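Local coordinates for protein methylaspartate ammonia-lyase (Citrobacter amalonaticus, PDB 1KKO) that catalyses the reversible anti elimination of ammonia from L-threo-3-methylaspartate to give mesaconate, a magnesium-dependent step in glutamate degradation, at residues I167-Q172 with M383-G388; D190-A195 with P233-D238. One frame throughout, in Å; residues are numbered along the deposited sequence.

How the interactions relate
Both interactions join neighbouring parallel strands of the TIM barrel: 167-172 with 383-388 is the pairing of the first strand with the eighth, and 190-195 with 233-238 that of the second with the third. Their centres lie about 10 Å apart, and 167-172 touches both segments of interaction 2. L169 N is 2.9 Å from D190 OD2 and G171 N is 3.0 Å from V191 O, both probable hydrogen bonds, while F170 CZ packs 3.4 Å from H236 CD2. At the active site, interaction 1 supplies substrate-binding Q172, and interaction 2 supplies H194 and the magnesium ligand D238. The Q172 and H194 side chains approach to about 4 Å at their nearest atoms.

Interaction 1 (I167-Q172 with M383-G388); sequences IPLFGQ and MLIKPG. With SO4 (sulfate ion), chain C.
L169 and F170 pair in parallel with M383 and L384, and three backbone hydrogen bonds hold the strands together. M383 N donates to P168 O at 2.9 Å, F170 N answers to M383 O, and I385 N closes the ladder on F170 O at 2.8 Å with a nearly straight N-H...O angle of 172°. The apolar contacts of the paired residues divide between the two faces of the sheet. On one, selenomethionine M383 bends at its last torsion (chi3 51°), which turns CE back to L169 CD2 at 3.6 Å; the two side chains run alongside each other, both against V398 of helix 392-410. On the other face L384 CD1 approaches F170 CD2 obliquely at 4.1 Å. Before strand 169-170, I167 CG2 meets M383 CB, those side chains crossing at about a right angle. Farther along, I385 reaches over 169-171, CG1 lying 3.7 Å from L169 CB and CD1 against G171 N. Past the ladder, water takes over: one molecule accepts from Q172 N and donates to I385 O, a second links Q172 NE2 to I385 O and G388 O, and a third joins the carbonyls of Q172 and G388. Q172 NE2 also donates to sulfate O3 (3.1 Å), an ion held as well by T360, K331 and C361. Pairing 169-170 with 382-384 closes an enolase-superfamily barrel, with the substrate pocket at the C-terminal ends of its strands.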
loop_
_atom_site.group_PDB
_atom_site.type_symbol
_atom_site.label_atom_id
_atom_site.label_comp_id
_atom_site.label_asym_id
_atom_site.label_seq_id
_atom_site.Cartn_x
_atom_site.Cartn_y
_atom_site.Cartn_z
ATOM N N ILE A 167 -2.010 -12.975 14.481
ATOM C CA ILE A 167 -1.461 -14.015 13.630
ATOM C C ILE A 167 -0.055 -13.563 13.249
ATOM O O ILE A 167 0.121 -12.396 12.884
ATOM C CB ILE A 167 -2.289 -14.114 12.331
ATOM C CG1 ILE A 167 -3.761 -14.452 12.602
ATOM C CG2 ILE A 167 -1.647 -15.094 11.355
ATOM C CD1 ILE A 167 -3.992 -15.813 13.198
ATOM N N PRO A 168 0.950 -14.442 13.290
ATOM C CA PRO A 168 2.285 -14.052 12.836
ATOM C C PRO A 168 2.288 -13.601 11.380
ATOM O O PRO A 168 1.716 -14.288 10.540
ATOM C CB PRO A 168 3.102 -15.330 13.020
ATOM C CG PRO A 168 2.392 -16.065 14.095
ATOM C CD PRO A 168 0.943 -15.821 13.815
ATOM N N LEU A 169 2.947 -12.478 11.114
ATOM C CA LEU A 169 2.985 -11.884 9.784
ATOM C C LEU A 169 4.338 -12.076 9.122
ATOM O O LEU A 169 5.380 -11.983 9.770
ATOM C CB LEU A 169 2.669 -10.388 9.848
ATOM C CG LEU A 169 1.369 -10.003 10.545
ATOM C CD1 LEU A 169 1.140 -8.501 10.447
ATOM C CD2 LEU A 169 0.210 -10.742 9.960
ATOM N N PHE A 170 4.287 -12.274 7.812
ATOM C CA PHE A 170 5.446 -12.604 6.991
ATOM C C PHE A 170 5.646 -11.547 5.919
ATOM O O PHE A 170 4.778 -11.354 5.064
ATOM C CB PHE A 170 5.197 -13.971 6.341
ATOM C CG PHE A 170 6.231 -14.405 5.355
ATOM C CD1 PHE A 170 7.574 -14.160 5.556
ATOM C CD2 PHE A 170 5.835 -15.071 4.213
ATOM C CE1 PHE A 170 8.505 -14.594 4.639
ATOM C CE2 PHE A 170 6.761 -15.500 3.292
ATOM C CZ PHE A 170 8.099 -15.275 3.517
ATOM N N GLY A 171 6.787 -10.868 5.959
ATOM C CA GLY A 171 7.124 -9.845 4.983
ATOM C C GLY A 171 7.944 -10.388 3.831
ATOM O O GLY A 171 8.834 -11.211 4.033
ATOM N N GLN A 172 7.628 -9.932 2.615
ATOM C CA GLN A 172 8.365 -10.330 1.420
ATOM C C GLN A 172 9.111 -9.155 0.809
ATOM O O GLN A 172 8.570 -8.063 0.646
ATOM C CB GLN A 172 7.483 -11.068 0.404
ATOM C CG GLN A 172 6.582 -10.240 -0.476
ATOM C CD GLN A 172 6.018 -11.052 -1.636
ATOM O OE1 GLN A 172 6.753 -11.809 -2.270
ATOM N NE2 GLN A 172 4.721 -10.903 -1.915
HETATM N N MSE A 383 0.600 -15.442 8.114
HETATM C CA MSE A 383 -0.134 -14.692 7.106
HETATM C C MSE A 383 0.800 -13.742 6.383
HETATM O O MSE A 383 1.604 -13.053 6.994
HETATM C CB MSE A 383 -1.273 -13.902 7.738
HETATM C CG MSE A 383 -1.989 -12.996 6.741
HETATM SE SE MSE A 383 -3.696 -12.328 7.376
HETATM C CE MSE A 383 -3.162 -11.665 9.033
ATOM N N LEU A 384 0.690 -13.717 5.067
ATOM C CA LEU A 384 1.506 -12.839 4.247
ATOM C C LEU A 384 1.136 -11.364 4.372
ATOM O O LEU A 384 -0.041 -10.995 4.299
ATOM C CB LEU A 384 1.381 -13.245 2.779
ATOM C CG LEU A 384 2.139 -12.399 1.746
ATOM C CD1 LEU A 384 3.649 -12.560 1.904
ATOM C CD2 LEU A 384 1.689 -12.790 0.345
ATOM N N ILE A 385 2.159 -10.529 4.538
ATOM C CA ILE A 385 2.001 -9.081 4.463
ATOM C C ILE A 385 1.867 -8.727 2.979
ATOM O O ILE A 385 2.749 -8.992 2.170
ATOM C CB ILE A 385 3.194 -8.402 5.129
ATOM C CG1 ILE A 385 3.180 -8.693 6.626
ATOM C CG2 ILE A 385 3.171 -6.913 4.869
ATOM C CD1 ILE A 385 4.460 -8.371 7.341
ATOM N N LYS A 386 0.737 -8.144 2.632
ATOM C CA LYS A 386 0.380 -7.922 1.249
ATOM C C LYS A 386 -0.640 -6.794 1.167
ATOM O O LYS A 386 -1.207 -6.398 2.186
ATOM C CB LYS A 386 -0.204 -9.219 0.673
ATOM C CG LYS A 386 -1.561 -9.585 1.245
ATOM C CD LYS A 386 -2.001 -10.976 0.824
ATOM C CE LYS A 386 -3.455 -11.209 1.135
ATOM N NZ LYS A 386 -3.968 -12.509 0.596
ATOM N N PRO A 387 -0.870 -6.228 -0.020
ATOM C CA PRO A 387 -0.184 -6.547 -1.260
ATOM C C PRO A 387 1.045 -5.660 -1.418
ATOM O O PRO A 387 1.484 -5.030 -0.460
ATOM C CB PRO A 387 -1.240 -6.166 -2.289
ATOM C CG PRO A 387 -1.834 -4.941 -1.707
ATOM C CD PRO A 387 -1.848 -5.156 -0.219
ATOM N N GLY A 388 1.598 -5.640 -2.625
ATOM C CA GLY A 388 2.717 -4.776 -2.948
ATOM C C GLY A 388 4.082 -5.353 -2.685
ATOM O O GLY A 388 4.246 -6.312 -1.939
HETATM S S SO4 C . 3.590 -13.360 -5.251
HETATM O O1 SO4 C . 2.373 -13.463 -6.094
HETATM O O2 SO4 C . 4.708 -13.338 -6.267
HETATM O O3 SO4 C . 3.572 -12.124 -4.477
HETATM O O4 SO4 C . 3.801 -14.519 -4.351
HETATM O O HOH W 1 6.119 -6.549 0.218
HETATM O O HOH W 2 3.107 -8.733 -0.762
HETATM O O HOH W 3 5.415 -8.122 2.445
#

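Interaction 2 (D190-A195 with P233-D238); sequences DVLPHA and PTLHID
V191 CG1 fits against strand 234-238 between T234 and H236, 3.6 Å from H236 CB and 4.1 Å from T234 CG2. V191 and T234 lie side by side on this face, whereas V191 meets H236 at a slant. On the other face L192 CD2 lies 3.6 Å from P233 CB, with L235 CD2 more distant; chi1 of 72° sets its CG between the backbone N and carbonyl carbon, and the branch swings toward the partner strand. A cis peptide precedes P193, whose CB points away from 234-238, yet its CD still rests on I237 CG1, while its ring packs against helices 179-186 and 209-225. Five backbone hydrogen bonds run between the strands, from T234 N to D190 O through to D238 N to H194 O, the last meeting a carbonyl lone pair at 3.0 Å. H236 N reaches L192 O from above the carbonyl plane.

At the C-terminal end the H194 ring lies over D238. D238 CB sits against one face, 3.6 Å from the ring centroid and 23° off the normal in a CH-pi contact, offset toward the rim, and the carboxylate is turned 69° from the ring plane with OD2 3.2 Å from H194 CE1. Y240 bonds to both residues, its OH to H194 NE2 and its N to D238 OD1. H194, assigned as transition-state stabiliser, and magnesium-binding D238 are thus probably positioned together by this packing and by Y240, with no hydrogen bond between their side chains.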
loop_
_atom_site.group_PDB
_atom_site.type_symbol
_atom_site.label_atom_id
_atom_site.label_comp_id
_atom_site.label_asym_id
_atom_site.label_seq_id
_atom_site.Cartn_x
_atom_site.Cartn_y
_atom_site.Cartn_z
ATOM N N ASP A 190 7.337 -10.397 12.267
ATOM C CA ASP A 190 7.425 -11.718 12.897
ATOM C C ASP A 190 8.193 -12.752 12.079
ATOM O O ASP A 190 8.876 -13.604 12.646
ATOM C CB ASP A 190 6.032 -12.293 13.152
ATOM C CG ASP A 190 5.118 -11.349 13.898
ATOM O OD1 ASP A 190 5.491 -10.870 14.992
ATOM O OD2 ASP A 190 3.990 -11.059 13.463
ATOM N N VAL A 191 8.035 -12.713 10.758
ATOM C CA VAL A 191 8.612 -13.701 9.862
ATOM C C VAL A 191 9.138 -12.957 8.638
ATOM O O VAL A 191 8.466 -12.056 8.130
ATOM C CB VAL A 191 7.555 -14.736 9.430
ATOM C CG1 VAL A 191 8.219 -15.880 8.657
ATOM C CG2 VAL A 191 6.776 -15.273 10.633
ATOM N N LEU A 192 10.301 -13.344 8.129
ATOM C CA LEU A 192 10.913 -12.597 7.044
ATOM C C LEU A 192 11.975 -13.455 6.396
ATOM O O LEU A 192 12.435 -14.417 7.012
ATOM C CB LEU A 192 11.542 -11.305 7.583
ATOM C CG LEU A 192 12.816 -11.422 8.420
ATOM C CD1 LEU A 192 13.485 -10.061 8.532
ATOM C CD2 LEU A 192 12.575 -12.032 9.796
ATOM N N PRO A 193 12.462 -13.083 5.215
ATOM C CA PRO A 193 12.040 -11.957 4.384
ATOM C C PRO A 193 11.640 -12.376 2.967
ATOM O O PRO A 193 11.545 -11.502 2.098
ATOM C CB PRO A 193 13.345 -11.194 4.266
ATOM C CG PRO A 193 14.328 -12.348 4.013
ATOM C CD PRO A 193 13.772 -13.563 4.760
ATOM N N HIS A 194 11.435 -13.676 2.754
ATOM C CA HIS A 194 11.131 -14.270 1.455
ATOM C C HIS A 194 12.371 -14.325 0.534
ATOM O O HIS A 194 12.797 -15.422 0.131
ATOM C CB HIS A 194 9.917 -13.596 0.803
ATOM C CG HIS A 194 9.512 -14.222 -0.486
ATOM N ND1 HIS A 194 8.404 -15.028 -0.636
ATOM C CD2 HIS A 194 10.090 -14.142 -1.707
ATOM C CE1 HIS A 194 8.325 -15.416 -1.898
ATOM N NE2 HIS A 194 9.324 -14.876 -2.570
ATOM N N ALA A 195 12.918 -13.153 0.201
ATOM C CA ALA A 195 14.198 -13.000 -0.503
ATOM C C ALA A 195 14.230 -13.353 -1.978
ATOM O O ALA A 195 15.276 -13.205 -2.609
ATOM C CB ALA A 195 15.300 -13.734 0.244
ATOM N N PRO A 233 12.712 -13.420 15.386
ATOM C CA PRO A 233 11.796 -13.764 14.296
ATOM C C PRO A 233 12.120 -15.091 13.635
ATOM O O PRO A 233 13.187 -15.669 13.820
ATOM C CB PRO A 233 12.029 -12.636 13.297
ATOM C CG PRO A 233 13.451 -12.306 13.503
ATOM C CD PRO A 233 13.623 -12.332 14.997
ATOM N N THR A 234 11.167 -15.561 12.847
ATOM C CA THR A 234 11.355 -16.757 12.037
ATOM C C THR A 234 11.824 -16.365 10.648
ATOM O O THR A 234 11.373 -15.358 10.101
ATOM C CB THR A 234 10.034 -17.515 11.954
ATOM O OG1 THR A 234 9.787 -18.122 13.224
ATOM C CG2 THR A 234 10.081 -18.674 10.962
ATOM N N LEU A 235 12.736 -17.152 10.088
ATOM C CA LEU A 235 13.228 -16.937 8.735
ATOM C C LEU A 235 12.462 -17.830 7.774
ATOM O O LEU A 235 12.262 -19.012 8.032
ATOM C CB LEU A 235 14.721 -17.236 8.656
ATOM C CG LEU A 235 15.578 -16.538 9.714
ATOM C CD1 LEU A 235 17.046 -16.845 9.444
ATOM C CD2 LEU A 235 15.313 -15.038 9.734
ATOM N N HIS A 236 12.020 -17.253 6.664
ATOM C CA HIS A 236 11.230 -17.975 5.672
ATOM C C HIS A 236 11.710 -17.445 4.333
ATOM O O HIS A 236 11.585 -16.256 4.035
ATOM C CB HIS A 236 9.753 -17.696 5.942
ATOM C CG HIS A 236 8.781 -18.314 4.987
ATOM N ND1 HIS A 236 7.508 -18.661 5.380
ATOM C CD2 HIS A 236 8.851 -18.572 3.661
ATOM C CE1 HIS A 236 6.836 -19.106 4.334
ATOM N NE2 HIS A 236 7.625 -19.058 3.276
ATOM N N ILE A 237 12.317 -18.330 3.553
ATOM C CA ILE A 237 12.913 -17.980 2.278
ATOM C C ILE A 237 12.334 -18.870 1.192
ATOM O O ILE A 237 12.235 -20.079 1.366
ATOM C CB ILE A 237 14.446 -18.137 2.367
ATOM C CG1 ILE A 237 15.018 -17.105 3.354
ATOM C CG2 ILE A 237 15.086 -18.011 0.985
ATOM C CD1 ILE A 237 16.472 -17.343 3.754
ATOM N N ASP A 238 11.923 -18.250 0.086
ATOM C CA ASP A 238 11.324 -18.948 -1.049
ATOM C C ASP A 238 12.370 -19.087 -2.140
ATOM O O ASP A 238 12.929 -18.087 -2.628
ATOM C CB ASP A 238 10.131 -18.149 -1.576
ATOM C CG ASP A 238 9.275 -18.913 -2.583
ATOM O OD1 ASP A 238 9.686 -19.974 -3.139
ATOM O OD2 ASP A 238 8.132 -18.468 -2.870
#